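Local coordinates for protein interferon alpha/beta receptor 1 (Mus musculus, PDB 3WCY) that forms, together with IFNAR2, the heterodimeric receptor for type I interferons, whose binding activates the JAK-STAT signalling cascade, at residues D333-T345 against L364-L377. Residues are numbered along the deposited sequence; the frame is centred on the assembly and turned at random.
Sequences DGLNYEIIFWENT and LQPLTVYCVQARVL
Strands 337-343 and 369-376 run antiparallel, their axes 160° apart, and backbone bonds such as I340 N to Q373 O at 2.7 Å hold the register, continuing past the strands from N336 with L377 to N344 with V369. On one face W342 lies flat against its hydrogen-bonded neighbour C371. Its CG sits between the backbone N and the carbonyl carbon (chi1 71°), which swings the indole across to the other strand: C371 CB lies over the five-membered ring, 3.8 Å from its centroid, a CH-pi contact, while C371 SG stands oblique to the six-membered ring, 5.0 Å from its centroid. C371 O also lies over a face, 3.4 Å from W342 CE3, and Q373 NE2 meets the ring edge at CH2. With an alanine here, C371 CB, beside the disulfide to C393, would probably lose the indole over it, and K349 its cation-pi partner. The opposite face turns inward: I339 reaches V372 CG1 with CG1 and, 3.8 Å away, A374 CB with CD1. V376 CG2 touches both L335 CD2, at 3.5 Å, and the Y337 ring at CE2. At the far end L364 CD2 rests over the Y370 ring, whose OH accepts a bond from Q365 N at 3.2 Å. These are the central strands of a four-stranded sheet in the fourth fibronectin type III domain; on the face carrying I339 and V372, I339 packs against V323 and V325 of strand 321-326, as in a fibronectin type III beta sandwich.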
# COMPACT_ATOMS: atom_id res chain seq x y z
N ASP A 333 -1.19 14.50 23.79
CA ASP A 333 -1.18 13.15 24.37
C ASP A 333 -0.52 12.01 23.57
O ASP A 333 0.34 11.32 24.11
CB ASP A 333 -2.57 12.75 24.89
CG ASP A 333 -2.85 13.21 26.31
OD1 ASP A 333 -2.23 12.67 27.25
OD2 ASP A 333 -3.73 14.09 26.48
N GLY A 334 -0.96 11.80 22.32
CA GLY A 334 -0.44 10.73 21.48
C GLY A 334 0.21 11.43 20.30
O GLY A 334 -0.49 11.92 19.41
N LEU A 335 1.56 11.49 20.31
CA LEU A 335 2.38 12.00 19.20
C LEU A 335 3.81 11.43 19.21
O LEU A 335 4.32 11.05 20.26
CB LEU A 335 2.42 13.55 19.22
CG LEU A 335 1.17 14.29 18.71
CD1 LEU A 335 0.23 14.62 19.84
CD2 LEU A 335 1.54 15.58 18.03
N ASN A 336 4.45 11.37 18.02
CA ASN A 336 5.83 10.89 17.84
C ASN A 336 6.73 12.08 17.48
O ASN A 336 6.34 12.92 16.66
CB ASN A 336 5.91 9.79 16.77
CG ASN A 336 7.01 8.77 17.01
OD1 ASN A 336 7.17 8.22 18.11
ND2 ASN A 336 7.76 8.46 15.96
N TYR A 337 7.91 12.16 18.11
CA TYR A 337 8.85 13.27 17.91
C TYR A 337 10.20 12.87 17.32
O TYR A 337 10.60 11.71 17.43
CB TYR A 337 9.03 14.04 19.24
CG TYR A 337 7.74 14.46 19.91
CD1 TYR A 337 7.20 13.70 20.95
CD2 TYR A 337 7.06 15.61 19.53
CE1 TYR A 337 6.02 14.08 21.59
CE2 TYR A 337 5.88 16.00 20.16
CZ TYR A 337 5.36 15.23 21.18
OH TYR A 337 4.20 15.61 21.80
N GLU A 338 10.89 13.84 16.70
CA GLU A 338 12.21 13.66 16.08
C GLU A 338 13.15 14.80 16.45
O GLU A 338 12.72 15.94 16.53
CB GLU A 338 12.07 13.58 14.55
CG GLU A 338 13.07 12.62 13.91
CD GLU A 338 13.29 12.76 12.41
OE1 GLU A 338 12.29 12.77 11.65
OE2 GLU A 338 14.47 12.81 11.99
N ILE A 339 14.44 14.49 16.65
CA ILE A 339 15.47 15.48 16.97
C ILE A 339 16.60 15.49 15.95
O ILE A 339 16.92 14.45 15.38
CB ILE A 339 15.93 15.41 18.46
CG1 ILE A 339 15.70 16.73 19.17
CG2 ILE A 339 17.37 14.94 18.65
CD1 ILE A 339 14.39 16.83 19.80
N ILE A 340 17.17 16.68 15.69
CA ILE A 340 18.28 16.89 14.78
C ILE A 340 19.26 17.82 15.49
O ILE A 340 19.02 19.03 15.59
CB ILE A 340 17.82 17.40 13.37
CG1 ILE A 340 17.01 16.32 12.61
CG2 ILE A 340 19.01 17.86 12.51
CD1 ILE A 340 15.87 16.87 11.69
N PHE A 341 20.34 17.25 16.05
CA PHE A 341 21.34 18.01 16.78
C PHE A 341 22.74 17.96 16.17
O PHE A 341 23.15 16.95 15.61
CB PHE A 341 21.35 17.65 18.28
CG PHE A 341 21.85 16.28 18.64
CD1 PHE A 341 23.10 16.11 19.23
CD2 PHE A 341 21.06 15.15 18.44
CE1 PHE A 341 23.57 14.84 19.56
CE2 PHE A 341 21.53 13.88 18.77
CZ PHE A 341 22.78 13.73 19.34
N TRP A 342 23.48 19.08 16.29
CA TRP A 342 24.85 19.22 15.80
C TRP A 342 25.66 20.21 16.66
O TRP A 342 25.20 20.59 17.73
CB TRP A 342 24.88 19.57 14.29
CG TRP A 342 24.42 20.95 13.93
CD1 TRP A 342 25.21 22.04 13.70
CD2 TRP A 342 23.08 21.35 13.63
NE1 TRP A 342 24.43 23.11 13.32
CE2 TRP A 342 23.12 22.72 13.27
CE3 TRP A 342 21.83 20.70 13.68
CZ2 TRP A 342 21.97 23.45 12.96
CZ3 TRP A 342 20.69 21.42 13.35
CH2 TRP A 342 20.77 22.78 13.00
N GLU A 343 26.86 20.59 16.20
CA GLU A 343 27.76 21.53 16.87
C GLU A 343 28.03 22.73 15.96
O GLU A 343 28.15 22.56 14.74
CB GLU A 343 29.07 20.82 17.24
CG GLU A 343 29.94 21.57 18.24
CD GLU A 343 31.30 20.94 18.50
OE1 GLU A 343 31.87 20.32 17.57
OE2 GLU A 343 31.81 21.11 19.63
N ASN A 344 28.18 23.94 16.54
CA ASN A 344 28.43 25.17 15.79
C ASN A 344 29.83 25.25 15.10
O ASN A 344 30.24 26.34 14.67
CB ASN A 344 28.15 26.39 16.66
CG ASN A 344 27.50 27.52 15.90
OD1 ASN A 344 28.18 28.36 15.30
ND2 ASN A 344 26.18 27.53 15.87
N THR A 345 30.54 24.11 15.00
CA THR A 345 31.86 24.00 14.38
C THR A 345 31.91 22.83 13.38
O THR A 345 32.70 22.86 12.44
CB THR A 345 32.97 23.89 15.43
OG1 THR A 345 32.71 22.77 16.28
CG2 THR A 345 33.14 25.17 16.27
N LEU A 364 27.74 14.84 26.23
CA LEU A 364 28.21 15.87 25.31
C LEU A 364 29.50 16.49 25.89
O LEU A 364 29.68 16.48 27.11
CB LEU A 364 27.16 16.97 25.12
CG LEU A 364 25.81 16.59 24.52
CD1 LEU A 364 24.78 17.62 24.84
CD2 LEU A 364 25.88 16.44 23.02
N GLN A 365 30.37 17.03 25.03
CA GLN A 365 31.61 17.68 25.46
C GLN A 365 31.23 18.99 26.20
O GLN A 365 30.35 19.70 25.71
CB GLN A 365 32.54 17.94 24.26
CG GLN A 365 33.99 18.33 24.61
CD GLN A 365 34.79 17.26 25.32
OE1 GLN A 365 34.70 16.05 25.05
NE2 GLN A 365 35.65 17.69 26.24
N PRO A 366 31.79 19.28 27.40
CA PRO A 366 31.39 20.51 28.11
C PRO A 366 31.93 21.78 27.48
O PRO A 366 32.85 21.72 26.65
CB PRO A 366 31.93 20.30 29.53
CG PRO A 366 32.50 18.91 29.56
CD PRO A 366 32.83 18.56 28.15
N LEU A 367 31.34 22.95 27.85
CA LEU A 367 31.70 24.30 27.39
C LEU A 367 31.73 24.45 25.85
O LEU A 367 32.57 25.16 25.31
CB LEU A 367 33.03 24.78 28.04
CG LEU A 367 33.08 24.82 29.57
CD1 LEU A 367 34.47 24.46 30.07
CD2 LEU A 367 32.62 26.16 30.11
N THR A 368 30.80 23.75 25.16
CA THR A 368 30.69 23.76 23.69
C THR A 368 29.24 24.04 23.26
O THR A 368 28.30 23.58 23.91
CB THR A 368 31.29 22.48 23.06
OG1 THR A 368 30.73 21.32 23.67
CG2 THR A 368 32.82 22.43 23.14
N VAL A 369 29.07 24.80 22.16
CA VAL A 369 27.76 25.20 21.63
C VAL A 369 27.16 24.12 20.74
O VAL A 369 27.77 23.72 19.75
CB VAL A 369 27.81 26.59 20.93
CG1 VAL A 369 26.42 27.03 20.47
CG2 VAL A 369 28.44 27.65 21.83
N TYR A 370 25.94 23.67 21.10
CA TYR A 370 25.18 22.65 20.36
C TYR A 370 23.88 23.23 19.81
O TYR A 370 23.14 23.88 20.54
CB TYR A 370 24.90 21.43 21.25
CG TYR A 370 26.11 20.55 21.48
CD1 TYR A 370 26.49 19.59 20.54
CD2 TYR A 370 26.85 20.64 22.65
CE1 TYR A 370 27.60 18.77 20.75
CE2 TYR A 370 27.96 19.83 22.88
CZ TYR A 370 28.33 18.89 21.93
OH TYR A 370 29.42 18.08 22.14
N CYS A 371 23.62 22.98 18.52
CA CYS A 371 22.42 23.45 17.83
C CYS A 371 21.40 22.33 17.65
O CYS A 371 21.69 21.34 16.99
CB CYS A 371 22.78 24.10 16.50
SG CYS A 371 22.50 25.89 16.46
N VAL A 372 20.21 22.50 18.23
CA VAL A 372 19.11 21.52 18.18
C VAL A 372 17.97 21.98 17.26
O VAL A 372 17.71 23.18 17.14
CB VAL A 372 18.59 21.11 19.59
CG1 VAL A 372 18.05 19.68 19.58
CG2 VAL A 372 19.67 21.25 20.67
N GLN A 373 17.30 21.00 16.62
CA GLN A 373 16.16 21.17 15.73
C GLN A 373 15.20 20.01 15.92
O GLN A 373 15.65 18.87 16.08
CB GLN A 373 16.62 21.23 14.27
CG GLN A 373 16.37 22.57 13.61
CD GLN A 373 16.40 22.47 12.11
OE1 GLN A 373 15.73 21.63 11.50
NE2 GLN A 373 17.15 23.37 11.47
N ALA A 374 13.88 20.27 15.91
CA ALA A 374 12.89 19.21 16.11
C ALA A 374 11.69 19.25 15.17
O ALA A 374 11.32 20.31 14.66
CB ALA A 374 12.41 19.19 17.56
N ARG A 375 11.08 18.07 14.95
CA ARG A 375 9.90 17.90 14.11
C ARG A 375 8.95 16.88 14.74
O ARG A 375 9.38 16.03 15.52
CB ARG A 375 10.26 17.53 12.66
CG ARG A 375 10.54 18.75 11.76
CD ARG A 375 9.31 19.59 11.42
NE ARG A 375 8.35 18.87 10.58
CZ ARG A 375 7.20 19.37 10.15
NH1 ARG A 375 6.84 20.61 10.46
NH2 ARG A 375 6.39 18.63 9.40
N VAL A 376 7.66 17.01 14.42
CA VAL A 376 6.60 16.14 14.94
C VAL A 376 6.06 15.17 13.87
O VAL A 376 6.03 15.51 12.68
CB VAL A 376 5.51 16.98 15.68
CG1 VAL A 376 4.61 17.75 14.71
CG2 VAL A 376 4.71 16.12 16.64
N LEU A 377 5.68 13.94 14.30
CA LEU A 377 5.19 12.90 13.40
C LEU A 377 3.86 12.30 13.88
O LEU A 377 3.78 11.77 14.99
CB LEU A 377 6.25 11.79 13.21
CG LEU A 377 7.61 12.20 12.64
CD1 LEU A 377 8.67 11.16 12.96
CD2 LEU A 377 7.55 12.48 11.14